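Spermidine synthase (Corynebacterium glutamicum ATCC 13032, PDB 3GJY) probably transfers an aminopropyl group from decarboxylated S-adenosylmethionine to putrescine, making the polyamine spermidine. Local coordinates at residues Glu30-Glu35 with Glu120-Leu125; Asp44-Ser49 with Ile58-Pro63; Pro54-Val59 with Gly98-Met103; Ile164-Ala169 with Val197-Asp202. All blocks are in the same frame, centred on the assembly; numbering follows the deposited sequence. Where two conformers were deposited one is given.

Interaction 1. Residues Glu30-Glu35 with Glu120-Leu125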
# COMPACT_ATOMS: atom_id res chain seq x y z
N GLU A 30 2.82 15.63 14.25
CA GLU A 30 2.36 15.14 15.53
C GLU A 30 3.16 13.92 15.99
O GLU A 30 3.39 13.75 17.20
CB GLU A 30 0.88 14.80 15.41
CG GLU A 30 0.24 14.42 16.69
CD GLU A 30 -1.24 14.07 16.55
OE1 GLU A 30 -1.76 13.85 15.41
OE2 GLU A 30 -1.90 13.98 17.61
N TYR A 31 3.57 13.08 15.03
CA TYR A 31 4.30 11.82 15.31
C TYR A 31 5.64 11.75 14.59
O TYR A 31 6.40 10.80 14.79
CB TYR A 31 3.49 10.61 14.87
CG TYR A 31 2.33 10.27 15.77
CD1 TYR A 31 2.49 9.37 16.82
CD2 TYR A 31 1.07 10.86 15.57
CE1 TYR A 31 1.41 9.04 17.65
CE2 TYR A 31 0.01 10.56 16.38
CZ TYR A 31 0.19 9.64 17.43
OH TYR A 31 -0.85 9.31 18.23
N SER A 32 5.97 12.74 13.76
CA SER A 32 7.19 12.67 12.96
C SER A 32 7.69 14.03 12.59
O SER A 32 6.90 14.98 12.53
CB SER A 32 6.94 11.92 11.65
OG SER A 32 6.21 12.74 10.76
N VAL A 33 8.99 14.13 12.32
CA VAL A 33 9.51 15.34 11.67
C VAL A 33 9.38 15.17 10.17
O VAL A 33 9.75 14.12 9.61
CB VAL A 33 10.95 15.73 12.08
CG1 VAL A 33 11.04 15.88 13.60
CG2 VAL A 33 11.99 14.74 11.58
N ILE A 34 8.82 16.18 9.52
CA ILE A 34 8.52 16.10 8.08
C ILE A 34 9.45 17.07 7.34
O ILE A 34 9.45 18.26 7.65
CB ILE A 34 7.05 16.51 7.83
CG1 ILE A 34 6.10 15.62 8.64
CG2 ILE A 34 6.73 16.42 6.34
CD1 ILE A 34 4.76 16.29 8.95
N GLU A 35 10.19 16.57 6.35
CA GLU A 35 11.08 17.44 5.57
C GLU A 35 10.63 17.49 4.13
O GLU A 35 10.36 16.46 3.51
CB GLU A 35 12.54 16.99 5.65
CG GLU A 35 13.50 17.96 5.01
CD GLU A 35 13.92 19.04 5.95
OE1 GLU A 35 13.68 18.86 7.16
OE2 GLU A 35 14.51 20.04 5.49
N GLU A 120 -4.83 8.39 8.18
CA GLU A 120 -3.48 8.87 8.52
C GLU A 120 -3.42 9.16 10.02
O GLU A 120 -4.27 9.89 10.55
CB GLU A 120 -3.21 10.16 7.71
CG GLU A 120 -1.98 10.94 8.19
CD GLU A 120 -0.74 10.06 8.22
OE1 GLU A 120 -0.54 9.23 7.29
OE2 GLU A 120 0.05 10.19 9.16
N LEU A 121 -2.37 8.67 10.67
CA LEU A 121 -2.15 8.87 12.10
C LEU A 121 -1.89 10.34 12.51
O LEU A 121 -2.36 10.81 13.56
CB LEU A 121 -0.96 7.98 12.50
CG LEU A 121 -0.54 8.02 13.98
CD1 LEU A 121 -1.63 7.41 14.87
CD2 LEU A 121 0.82 7.33 14.15
N ASP A 122 -1.15 11.04 11.67
CA ASP A 122 -0.51 12.29 12.02
C ASP A 122 -1.34 13.46 11.50
O ASP A 122 -1.41 13.69 10.29
CB ASP A 122 0.93 12.28 11.46
CG ASP A 122 1.77 13.43 11.98
OD1 ASP A 122 1.25 14.58 12.06
OD2 ASP A 122 2.96 13.19 12.28
N ALA A 123 -1.97 14.20 12.43
CA ALA A 123 -2.85 15.31 12.04
C ALA A 123 -2.13 16.38 11.19
O ALA A 123 -2.71 16.96 10.26
CB ALA A 123 -3.47 15.96 13.30
N GLU A 124 -0.84 16.59 11.47
CA GLU A 124 -0.08 17.60 10.77
C GLU A 124 0.30 17.13 9.37
O GLU A 124 0.24 17.90 8.41
CB GLU A 124 1.17 18.02 11.58
CG GLU A 124 2.02 19.11 10.88
CD GLU A 124 1.32 20.47 10.75
OE1 GLU A 124 0.15 20.65 11.17
OE2 GLU A 124 2.00 21.36 10.20
N LEU A 125 0.66 15.84 9.23
CA LEU A 125 0.88 15.32 7.90
C LEU A 125 -0.41 15.40 7.08
O LEU A 125 -0.37 15.76 5.90
CB LEU A 125 1.40 13.88 7.91
CG LEU A 125 1.71 13.29 6.54
CD1 LEU A 125 2.73 14.16 5.76
CD2 LEU A 125 2.29 11.90 6.77
O HOH W 1 3.92 10.72 11.43
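Asp122 grips the backbone of Glu30 and Tyr31 with its carboxylate, which also caps the N terminus of helix 123-132. The N-terminal sheet is thereby tied to the loop after strand 115-120 of the Rossmann-like domain. The tight part is centred on Asp122 CG, placed anti to the backbone N (chi1 -170°). Its OD1 takes Glu30 N at 2.9 Å on the syn side and, as N-cap acceptor, also the amides of Glu124 and Leu125. OD2 receives Tyr31 N from well above the carboxylate plane, with OD2 to Tyr31 N at 2.8 Å, and water 1 links it to Ser32 OG. The bonds thus hold both oxygens of this buried group and fix its rotation. A second tie runs the other way: the extended side chain of Glu30 brings OE1 to the Ala123 amide. At the exposed side Leu121 lies under the Tyr31 ring, its CD2 3.6 Å from the centroid and 9° off the normal, a CH-pi contact over the face. Packing is sparser toward strand 33-38, where Ile34 CD1 comes no nearer to Leu125 than 4.1 Å, to CA. Glu124 turns its carboxylate away to a salt bridge with Arg127. Beside the cap, Glu120 stands where enzymes of this fold commonly hold the ribose of their cofactor, and its OE2 accepts Asp122 N at 2.9 Å.

Interaction 2. Residues Asp44-Ser49 with Ile58-Pro63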
# COMPACT_ATOMS: atom_id res chain seq x y z
N ASP A 44 8.72 21.89 -10.08
CA ASP A 44 7.61 21.49 -9.20
C ASP A 44 7.71 20.04 -8.68
O ASP A 44 6.69 19.43 -8.33
CB ASP A 44 6.24 21.74 -9.87
CG ASP A 44 5.94 23.22 -10.09
OD1 ASP A 44 6.36 24.05 -9.26
OD2 ASP A 44 5.28 23.54 -11.11
N GLY A 45 8.91 19.50 -8.62
CA GLY A 45 9.15 18.20 -8.01
C GLY A 45 9.50 18.35 -6.53
O GLY A 45 10.29 19.23 -6.16
N TRP A 46 8.93 17.47 -5.70
CA TRP A 46 9.07 17.57 -4.26
C TRP A 46 9.28 16.20 -3.63
O TRP A 46 8.54 15.25 -3.94
CB TRP A 46 7.81 18.18 -3.64
CG TRP A 46 7.74 19.63 -3.95
CD1 TRP A 46 7.13 20.22 -5.04
CD2 TRP A 46 8.40 20.67 -3.23
NE1 TRP A 46 7.35 21.60 -5.00
CE2 TRP A 46 8.12 21.89 -3.90
CE3 TRP A 46 9.16 20.70 -2.05
CZ2 TRP A 46 8.58 23.14 -3.42
CZ3 TRP A 46 9.62 21.93 -1.57
CH2 TRP A 46 9.33 23.14 -2.26
N LEU A 47 10.29 16.12 -2.77
CA LEU A 47 10.55 14.94 -1.97
C LEU A 47 10.04 15.19 -0.56
O LEU A 47 10.34 16.24 0.02
CB LEU A 47 12.06 14.59 -1.93
CG LEU A 47 12.39 13.28 -1.20
CD1 LEU A 47 11.88 11.99 -1.87
CD2 LEU A 47 13.90 13.14 -0.92
N ILE A 48 9.25 14.24 -0.03
CA ILE A 48 8.70 14.34 1.31
C ILE A 48 9.35 13.23 2.12
O ILE A 48 9.24 12.06 1.73
CB ILE A 48 7.17 14.16 1.30
CG1 ILE A 48 6.52 15.27 0.46
CG2 ILE A 48 6.60 14.16 2.75
CD1 ILE A 48 5.61 14.83 -0.61
N SER A 49 10.04 13.60 3.21
CA SER A 49 10.67 12.64 4.13
C SER A 49 10.02 12.72 5.49
O SER A 49 9.52 13.78 5.90
CB SER A 49 12.17 12.90 4.31
OG SER A 49 12.80 12.81 3.04
N ILE A 58 6.44 13.79 -5.41
CA ILE A 58 5.36 14.25 -6.29
C ILE A 58 5.88 15.28 -7.27
O ILE A 58 6.89 15.97 -7.01
CB ILE A 58 4.18 14.84 -5.51
CG1 ILE A 58 4.61 16.05 -4.66
CG2 ILE A 58 3.55 13.75 -4.62
CD1 ILE A 58 3.44 16.71 -3.89
N VAL A 59 5.21 15.37 -8.41
CA VAL A 59 5.40 16.50 -9.31
C VAL A 59 4.05 17.18 -9.38
O VAL A 59 3.04 16.56 -9.77
CB VAL A 59 5.85 16.03 -10.70
CG1 VAL A 59 5.94 17.25 -11.64
CG2 VAL A 59 7.20 15.26 -10.64
N LEU A 60 4.00 18.45 -9.00
CA LEU A 60 2.71 19.16 -8.97
C LEU A 60 2.09 19.17 -10.38
O LEU A 60 2.79 19.37 -11.40
CB LEU A 60 2.90 20.60 -8.47
CG LEU A 60 3.65 20.75 -7.14
CD1 LEU A 60 3.74 22.25 -6.77
CD2 LEU A 60 2.94 19.98 -5.99
N GLY A 61 0.80 18.92 -10.44
CA GLY A 61 0.08 18.91 -11.71
C GLY A 61 0.19 17.61 -12.50
O GLY A 61 -0.45 17.48 -13.55
N GLN A 62 0.97 16.65 -11.97
CA GLN A 62 1.18 15.37 -12.66
C GLN A 62 0.94 14.21 -11.69
O GLN A 62 1.89 13.55 -11.21
CB GLN A 62 2.58 15.27 -13.27
CG GLN A 62 2.83 16.23 -14.40
CD GLN A 62 4.26 16.19 -14.88
OE1 GLN A 62 4.89 15.13 -14.91
NE2 GLN A 62 4.79 17.34 -15.24
N PRO A 63 -0.34 13.95 -11.41
CA PRO A 63 -0.67 12.99 -10.35
C PRO A 63 -0.33 11.53 -10.69
O PRO A 63 -0.36 10.68 -9.80
CB PRO A 63 -2.19 13.19 -10.14
CG PRO A 63 -2.65 13.67 -11.51
CD PRO A 63 -1.55 14.52 -12.06
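Ile58 CG1 lies against two side chains of the neighbouring strand, Trp46 CB at 4.0 Å and Ile48 CD1 at 4.3 Å. They form the apolar centre of the antiparallel beta hairpin of strands 45-50 and 53-59. The Ile58 chain reaches both because CG1 stands between the backbone N and the carbonyl carbon (chi1 60°). Helix 102-110 packs on the same side, through Thr102 and Arg105. Farther out, Leu60 extends the apolar row past the end of its strand: its CG is 4.1 Å from Trp46 CD1, while its CD1 lies by the indole nitrogen, and Pro22 touches both residues. Leu60 also crosses Asp44 at about a right angle, the two CB atoms meeting at 3.8 Å while Leu60 CD1 also reaches the Asp44 carboxylate. Beneath the side chains runs the backbone ladder. Trp46 and Ile58 are a hydrogen-bonded pair, Trp46 N to Ile58 O and Ile58 N to Trp46 O both measuring 2.9 Å. Gly45 and Val59, the adjoining non-hydrogen-bonded pair, bring their CA atoms within 4.3 Å of each other. Beyond them strand 53-59 leaves the sheet in a type II turn, Val59 to Gln62, and Arg105 binds Val59 O. At this polar edge Asp44 O accepts Leu60 N, the donor tilted 26° from the carbonyl plane, and also touches the CA-H of Val59, Val59 CA being 3.3 Å away.

Interaction 3. Residues Pro54-Val59 with Gly98-Met103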
# COMPACT_ATOMS: atom_id res chain seq x y z
N PRO A 54 13.07 9.11 3.21
CA PRO A 54 12.27 9.50 2.04
C PRO A 54 10.96 8.71 2.00
O PRO A 54 10.98 7.48 2.16
CB PRO A 54 13.16 9.10 0.86
CG PRO A 54 14.58 9.08 1.44
CD PRO A 54 14.44 8.66 2.88
N SER A 55 9.83 9.40 1.84
CA SER A 55 8.55 8.71 1.98
C SER A 55 7.60 8.90 0.81
O SER A 55 6.80 8.03 0.55
CB SER A 55 7.89 9.08 3.29
OG SER A 55 8.66 8.50 4.33
N SER A 56 7.63 10.05 0.17
CA SER A 56 6.92 10.18 -1.10
C SER A 56 7.63 11.18 -2.02
O SER A 56 8.50 11.94 -1.57
CB SER A 56 5.46 10.59 -0.90
OG SER A 56 4.80 10.44 -2.14
N HIS A 57 7.28 11.15 -3.30
CA HIS A 57 7.77 12.14 -4.25
C HIS A 57 6.63 12.49 -5.17
O HIS A 57 5.93 11.58 -5.63
CB HIS A 57 8.98 11.60 -5.02
CG HIS A 57 9.52 12.60 -5.97
ND1 HIS A 57 8.97 12.80 -7.22
CD2 HIS A 57 10.52 13.51 -5.85
CE1 HIS A 57 9.59 13.80 -7.81
NE2 HIS A 57 10.55 14.23 -7.01
N ILE A 58 6.44 13.79 -5.41
CA ILE A 58 5.36 14.25 -6.29
C ILE A 58 5.88 15.28 -7.27
O ILE A 58 6.89 15.97 -7.01
CB ILE A 58 4.18 14.84 -5.51
CG1 ILE A 58 4.61 16.05 -4.66
CG2 ILE A 58 3.55 13.75 -4.62
CD1 ILE A 58 3.44 16.71 -3.89
N VAL A 59 5.21 15.37 -8.41
CA VAL A 59 5.40 16.50 -9.31
C VAL A 59 4.05 17.18 -9.38
O VAL A 59 3.04 16.56 -9.77
CB VAL A 59 5.85 16.03 -10.70
CG1 VAL A 59 5.94 17.25 -11.64
CG2 VAL A 59 7.20 15.26 -10.64
N GLY A 98 -0.25 6.10 4.09
CA GLY A 98 0.14 6.38 2.71
C GLY A 98 0.76 7.74 2.62
O GLY A 98 0.03 8.73 2.67
N GLY A 99 2.10 7.77 2.46
CA GLY A 99 2.84 9.01 2.56
C GLY A 99 2.35 10.06 1.58
O GLY A 99 2.21 9.79 0.37
N ALA A 100 2.10 11.24 2.13
CA ALA A 100 1.61 12.38 1.45
C ALA A 100 0.27 12.20 0.73
O ALA A 100 -0.05 13.05 -0.10
CB ALA A 100 2.70 12.89 0.44
N CYS A 101 -0.47 11.10 0.96
CA CYS A 101 -1.65 10.77 0.14
C CYS A 101 -1.35 10.58 -1.35
O CYS A 101 -2.24 10.71 -2.18
CB CYS A 101 -2.74 11.83 0.29
SG CYS A 101 -3.40 12.00 1.96
N THR A 102 -0.09 10.27 -1.68
CA THR A 102 0.30 10.19 -3.08
C THR A 102 -0.35 9.03 -3.83
O THR A 102 -0.77 9.20 -4.99
CB THR A 102 1.81 10.16 -3.16
OG1 THR A 102 2.31 11.35 -2.51
CG2 THR A 102 2.34 10.01 -4.63
N MSE A 103 -0.42 7.84 -3.23
CA MSE A 103 -1.11 6.73 -3.87
C MSE A 103 -2.60 7.05 -4.11
O MSE A 103 -3.17 6.74 -5.15
CB MSE A 103 -0.96 5.48 -2.99
CG MSE A 103 -1.15 4.17 -3.71
SE MSE A 103 0.43 3.47 -4.71
CE MSE A 103 0.13 4.35 -6.45
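Ser56 OG donates to Thr102 OG1 across 2.7 Å, the one hydrogen bond between residues 54-59 and 98-103, made where the glycine-rich loop after strand 92-96 of the Rossmann-like domain runs into helix 102-110. Both residues are buried, and the bond gives the serine proton an acceptor inside the protein. Ser56 OG is anti to its own backbone N (chi1 -169°), which directs it to the first turn of the helix; Thr102 OG1 lies beside the threonine amide and faces back. Ile58 CG2 packs against the same threonine oxygen at 3.4 Å from Thr102 OG1, from a direction about at right angles to the bond. Met71 of helix 69-85 packs against Ser56 and Thr102. The strand bends where Ser55 and Ser56 both face Ile48, a classic beta bulge, and there the loop comes nearest: Ser56 and Gly99 have CA atoms 5.6 Å apart. Gly99, without a side chain, lets the loop lie close to the bulge, and Gly98 holds backbone angles (phi 154°, psi 106°) that glycine reaches easily. Internal bonds shape the loop, Cys101 N to Gly98 O and Thr102 N to Gly99 O, before Cys101 takes the N-cap position. In AdoMet-dependent enzymes of this fold such a loop borders the cofactor site; here a formic acid molecule, probably from the crystallisation liquor, lies near Gly99. On the strand side, Ala100 CB rests 3.8 Å from Ser56 CB.

Interaction 4. Residues Ile164-Ala169 with Val197-Asp202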
# COMPACT_ATOMS: atom_id res chain seq x y z
N ILE A 164 -5.48 -0.72 0.47
CA ILE A 164 -4.04 -0.60 0.29
C ILE A 164 -3.45 -0.30 1.66
O ILE A 164 -3.78 0.72 2.27
CB ILE A 164 -3.68 0.51 -0.73
CG1 ILE A 164 -4.36 0.21 -2.09
CG2 ILE A 164 -2.14 0.61 -0.87
CD1 ILE A 164 -4.16 1.21 -3.16
N ARG A 165 -2.58 -1.18 2.15
CA ARG A 165 -1.90 -0.97 3.43
C ARG A 165 -0.49 -0.46 3.14
O ARG A 165 0.32 -1.16 2.49
CB ARG A 165 -1.77 -2.25 4.26
CG ARG A 165 -1.37 -1.96 5.68
CD ARG A 165 -0.76 -3.17 6.37
NE ARG A 165 0.54 -3.49 5.80
CZ ARG A 165 1.13 -4.68 5.95
NH1 ARG A 165 0.53 -5.66 6.61
NH2 ARG A 165 2.30 -4.89 5.38
N ASP A 166 -0.18 0.73 3.63
CA ASP A 166 1.16 1.31 3.47
C ASP A 166 1.45 2.13 4.69
O ASP A 166 1.45 3.35 4.67
CB ASP A 166 1.26 2.14 2.18
CG ASP A 166 2.67 2.61 1.88
OD1 ASP A 166 3.60 1.98 2.37
OD2 ASP A 166 2.84 3.63 1.15
N VAL A 167 1.67 1.41 5.79
CA VAL A 167 1.91 2.02 7.09
C VAL A 167 3.42 2.15 7.34
O VAL A 167 4.20 1.22 7.05
CB VAL A 167 1.14 1.25 8.24
CG1 VAL A 167 -0.33 1.22 7.97
CG2 VAL A 167 1.62 -0.15 8.43
N PHE A 168 3.82 3.30 7.89
CA PHE A 168 5.23 3.49 8.36
C PHE A 168 6.21 2.95 7.33
O PHE A 168 7.07 2.10 7.64
CB PHE A 168 5.42 2.81 9.71
CG PHE A 168 4.41 3.21 10.72
CD1 PHE A 168 4.43 4.50 11.26
CD2 PHE A 168 3.43 2.32 11.14
CE1 PHE A 168 3.49 4.90 12.20
CE2 PHE A 168 2.47 2.70 12.09
CZ PHE A 168 2.51 4.00 12.63
N ALA A 169 6.10 3.45 6.10
CA ALA A 169 6.87 2.88 5.01
C ALA A 169 8.33 3.09 5.29
O ALA A 169 8.74 4.14 5.79
CB ALA A 169 6.44 3.48 3.66
N VAL A 197 -4.14 -5.18 -0.84
CA VAL A 197 -2.77 -4.97 -1.35
C VAL A 197 -1.96 -4.34 -0.24
O VAL A 197 -2.39 -3.32 0.31
CB VAL A 197 -2.72 -3.94 -2.51
CG1 VAL A 197 -1.28 -3.71 -2.97
CG2 VAL A 197 -3.58 -4.36 -3.66
N ALA A 198 -0.79 -4.88 0.07
CA ALA A 198 0.06 -4.31 1.11
C ALA A 198 1.49 -4.11 0.66
O ALA A 198 2.10 -4.99 0.03
CB ALA A 198 0.05 -5.19 2.38
N ASN A 199 2.04 -2.98 1.06
CA ASN A 199 3.49 -2.78 0.99
C ASN A 199 4.14 -3.43 2.21
O ASN A 199 3.74 -3.16 3.35
CB ASN A 199 3.80 -1.29 0.96
CG ASN A 199 5.27 -1.00 0.84
OD1 ASN A 199 6.03 -1.81 0.30
ND2 ASN A 199 5.66 0.17 1.33
N CYS A 200 5.08 -4.33 1.98
CA CYS A 200 5.79 -5.01 3.08
C CYS A 200 7.28 -4.78 2.88
O CYS A 200 7.84 -5.16 1.86
CB CYS A 200 5.44 -6.50 3.10
SG CYS A 200 6.41 -7.52 4.20
N GLY A 201 7.90 -4.09 3.83
CA GLY A 201 9.37 -3.95 3.82
C GLY A 201 9.99 -5.08 4.63
O GLY A 201 9.52 -5.40 5.74
N ASP A 202 11.01 -5.73 4.07
CA ASP A 202 11.62 -6.86 4.80
C ASP A 202 13.10 -7.01 4.44
O ASP A 202 13.54 -6.65 3.33
CB ASP A 202 10.82 -8.17 4.59
CG ASP A 202 10.97 -9.16 5.78
OD1 ASP A 202 11.72 -8.88 6.75
OD2 ASP A 202 10.33 -10.23 5.75
O HOH W 2 2.45 -1.42 5.19
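Arg165 runs over Ala198 on the parallel neighbours 160-165 and 194-202, central strands of the Rossmann-like sheet. Its CB sits 3.9 Å from Ala198 CB; a bend at chi3 (69°) then folds the chain so that the guanidinium lays one face over the same methyl, with CZ to Ala198 CB at 3.8 Å. NE gives its proton to water 2, which also accepts from Val167 N. NH2 reaches Asn199 O at 3.0 Å: the oxygen lies in the guanidinium plane, but the donor stands above the carbonyl plane. NH1 ends in a salt bridge to Glu212 of helix 207-219. Beneath, Val197 O accepts Arg165 N and Arg165 O accepts Asn199 N, the parallel ladder. Just past the strand, Asp166 OD1 takes Asn199 ND2 at 2.9 Å in a nearly straight bond (173°), approached from above the carboxylate plane. Tyr70 holds the other oxygen of Asp166, and Asn239 binds Asn199 OD1. Both Asp166 oxygens thus have a donor, an amide and a hydroxyl, and these bonds probably keep it fixed in orientation at the C-terminal ends of the parallel strands, where Rossmann-like enzymes usually place their pocket.

How the interactions relate
Interactions 1, 2 and 3 belong to the N-terminal antiparallel sheet and its joints with the Rossmann-like domain; interaction 4 lies inside that domain. Interactions 2 and 3, centres about 8 Å apart, share Ile58 and Val59, and Ile48 bonds to the bulge, its O 2.7 Å from Ser55 N. Interaction 1 joins interaction 2 through the next strand pair, Glu35 O lying 2.9 Å from Ser49 N. Interaction 4 meets interaction 3 where Gly98 CA approaches Asp166 OD2 at 4.2 Å, and interaction 1 where Phe168 packs on Leu121. Residues 98-103, 120-125 and 164-169 lie at the C-terminal ends of three parallel strands that are neighbours in the sheet, consistent with their lining one cofactor pocket; formic acid is found near Gly99 and near Leu125.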